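Local coordinates for putative cell adhesion protein (Bacteroides thetaiotaomicron, PDB 4DGU) that probably serves as a fimbrillin-like component of a distinct type of bacterial pilus, with a presumed role in cell adhesion, and binds zinc ions, at residues A[110-115]-A[119-124]. Sequence-based numbering, arbitrary orientation.
Sequences GTAEAA and QNVSLK
Thr111 and Lys124 form the one bridge pair of this contact, an antiparallel hydrogen-bonded pair. Lys124 N donates to Thr111 O at 2.9 Å; the N-H...O angle of 171° makes the bond nearly straight. The return bond, Thr111 N to Lys124 O, is weak at 3.3 Å. Lys124 O also receives a CA-H...O contact from Gly110 CA (3.3 Å) and a hydrogen bond from a water, which links it to Thr111 OG1 on the flank of the pair.

Beyond this bridge the backbones separate, and CA-CA spacing reaches 6.3 Å at Ala114-Val121. Apolar side chains take over. The two branches of Val121 are divided between the alanines: CG1, anti to the backbone N (chi1 168°), meets Ala112 CB at 3.8 Å, while CG2 meets Ala114 CB at 3.7 Å. Leu123 brings CD2 to within 3.9 Å of Ala112 CB, and its side chain also touches Ile46 and Met48 of strand 45-50.

On their other sides, strand 108-114 pairs with 77-83 and strand 120-135 with 13-20, whose Phe14 and Ile16 touch Val121. The splayed strands, 143° between directions, thus form a beta hairpin hydrogen-bonded at the end away from its turn and, nearer the turn, joined across the segments by apolar side-chain contacts, within a mixed sheet of the fimbrillin-like fold.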
loop_
_atom_site.group_PDB
_atom_site.type_symbol
_atom_site.label_atom_id
_atom_site.label_comp_id
_atom_site.label_asym_id
_atom_site.label_seq_id
_atom_site.Cartn_x
_atom_site.Cartn_y
_atom_site.Cartn_z
ATOM N N GLY A 110 28.839 4.109 -7.657
ATOM C CA GLY A 110 28.722 3.563 -9.000
ATOM C C GLY A 110 29.543 2.317 -9.215
ATOM O O GLY A 110 30.527 2.084 -8.512
ATOM N N THR A 111 29.107 1.481 -10.160
ATOM C CA THR A 111 29.815 0.259 -10.554
ATOM C C THR A 111 29.774 0.163 -12.056
ATOM O O THR A 111 28.880 0.711 -12.707
ATOM C CB THR A 111 29.263 -1.035 -9.892
ATOM O OG1 THR A 111 27.976 -1.317 -10.400
ATOM C CG2 THR A 111 29.162 -0.954 -8.384
ATOM N N ALA A 112 30.753 -0.547 -12.606
ATOM C CA ALA A 112 30.849 -0.841 -14.013
ATOM C C ALA A 112 31.528 -2.169 -14.191
ATOM O O ALA A 112 32.288 -2.579 -13.321
ATOM C CB ALA A 112 31.616 0.259 -14.729
ATOM N N GLU A 113 31.212 -2.859 -15.292
ATOM C CA GLU A 113 31.840 -4.101 -15.722
ATOM C C GLU A 113 32.305 -3.843 -17.135
ATOM O O GLU A 113 31.485 -3.499 -17.983
ATOM C CB GLU A 113 30.908 -5.311 -15.603
ATOM C CG GLU A 113 30.986 -5.975 -14.235
ATOM C CD GLU A 113 30.120 -7.194 -13.965
ATOM O OE1 GLU A 113 29.596 -7.800 -14.932
ATOM O OE2 GLU A 113 29.988 -7.558 -12.772
ATOM N N ALA A 114 33.623 -3.871 -17.362
ATOM C CA ALA A 114 34.207 -3.580 -18.656
ATOM C C ALA A 114 35.295 -4.576 -19.013
ATOM O O ALA A 114 35.878 -5.212 -18.144
ATOM C CB ALA A 114 34.786 -2.165 -18.656
ATOM N N ALA A 115 35.572 -4.699 -20.299
ATOM C CA ALA A 115 36.614 -5.556 -20.799
ATOM C C ALA A 115 37.851 -4.720 -21.030
ATOM O O ALA A 115 37.739 -3.667 -21.651
ATOM C CB ALA A 115 36.173 -6.222 -22.099
ATOM N N GLN A 119 37.391 1.575 -24.979
ATOM C CA GLN A 119 37.732 2.998 -24.976
ATOM C C GLN A 119 36.912 3.760 -23.931
ATOM O O GLN A 119 37.434 4.718 -23.366
ATOM C CB GLN A 119 37.578 3.626 -26.377
ATOM C CG GLN A 119 38.131 5.057 -26.534
ATOM C CD GLN A 119 39.551 5.230 -26.041
ATOM O OE1 GLN A 119 40.523 4.906 -26.738
ATOM N NE2 GLN A 119 39.694 5.785 -24.838
ATOM N N ASN A 120 35.673 3.328 -23.636
ATOM C CA ASN A 120 34.865 3.995 -22.641
ATOM C C ASN A 120 34.304 3.021 -21.622
ATOM O O ASN A 120 33.954 1.894 -21.959
ATOM C CB ASN A 120 33.713 4.777 -23.311
ATOM C CG ASN A 120 32.979 5.698 -22.357
ATOM O OD1 ASN A 120 31.869 5.409 -21.894
ATOM N ND2 ASN A 120 33.619 6.796 -22.001
ATOM N N VAL A 121 34.244 3.469 -20.367
ATOM C CA VAL A 121 33.722 2.704 -19.244
ATOM C C VAL A 121 32.552 3.521 -18.657
ATOM O O VAL A 121 32.750 4.659 -18.250
ATOM C CB VAL A 121 34.846 2.374 -18.214
ATOM C CG1 VAL A 121 34.281 1.843 -16.893
ATOM C CG2 VAL A 121 35.862 1.394 -18.809
ATOM N N SER A 122 31.332 2.955 -18.684
ATOM C CA SER A 122 30.143 3.634 -18.150
ATOM C C SER A 122 29.873 3.238 -16.708
ATOM O O SER A 122 29.509 2.093 -16.450
ATOM C CB SER A 122 28.909 3.329 -18.994
ATOM O OG SER A 122 29.161 3.598 -20.363
ATOM N N LEU A 123 30.051 4.171 -15.782
ATOM C CA LEU A 123 29.771 3.944 -14.375
ATOM C C LEU A 123 28.297 4.190 -14.119
ATOM O O LEU A 123 27.806 5.281 -14.431
ATOM C CB LEU A 123 30.633 4.850 -13.458
ATOM C CG LEU A 123 32.095 4.492 -13.299
ATOM C CD1 LEU A 123 32.829 5.631 -12.697
ATOM C CD2 LEU A 123 32.279 3.262 -12.401
ATOM N N LYS A 124 27.605 3.171 -13.548
ATOM C CA LYS A 124 26.164 3.210 -13.220
ATOM C C LYS A 124 26.001 3.595 -11.752
ATOM O O LYS A 124 26.136 2.748 -10.850
ATOM C CB LYS A 124 25.458 1.866 -13.530
ATOM C CG LYS A 124 25.717 1.284 -14.935
ATOM C CD LYS A 124 24.895 1.942 -16.018
ATOM C CE LYS A 124 24.741 1.061 -17.235
ATOM N NZ LYS A 124 23.663 0.039 -17.058
HETATM O O HOH W 1 25.546 0.268 -10.076
#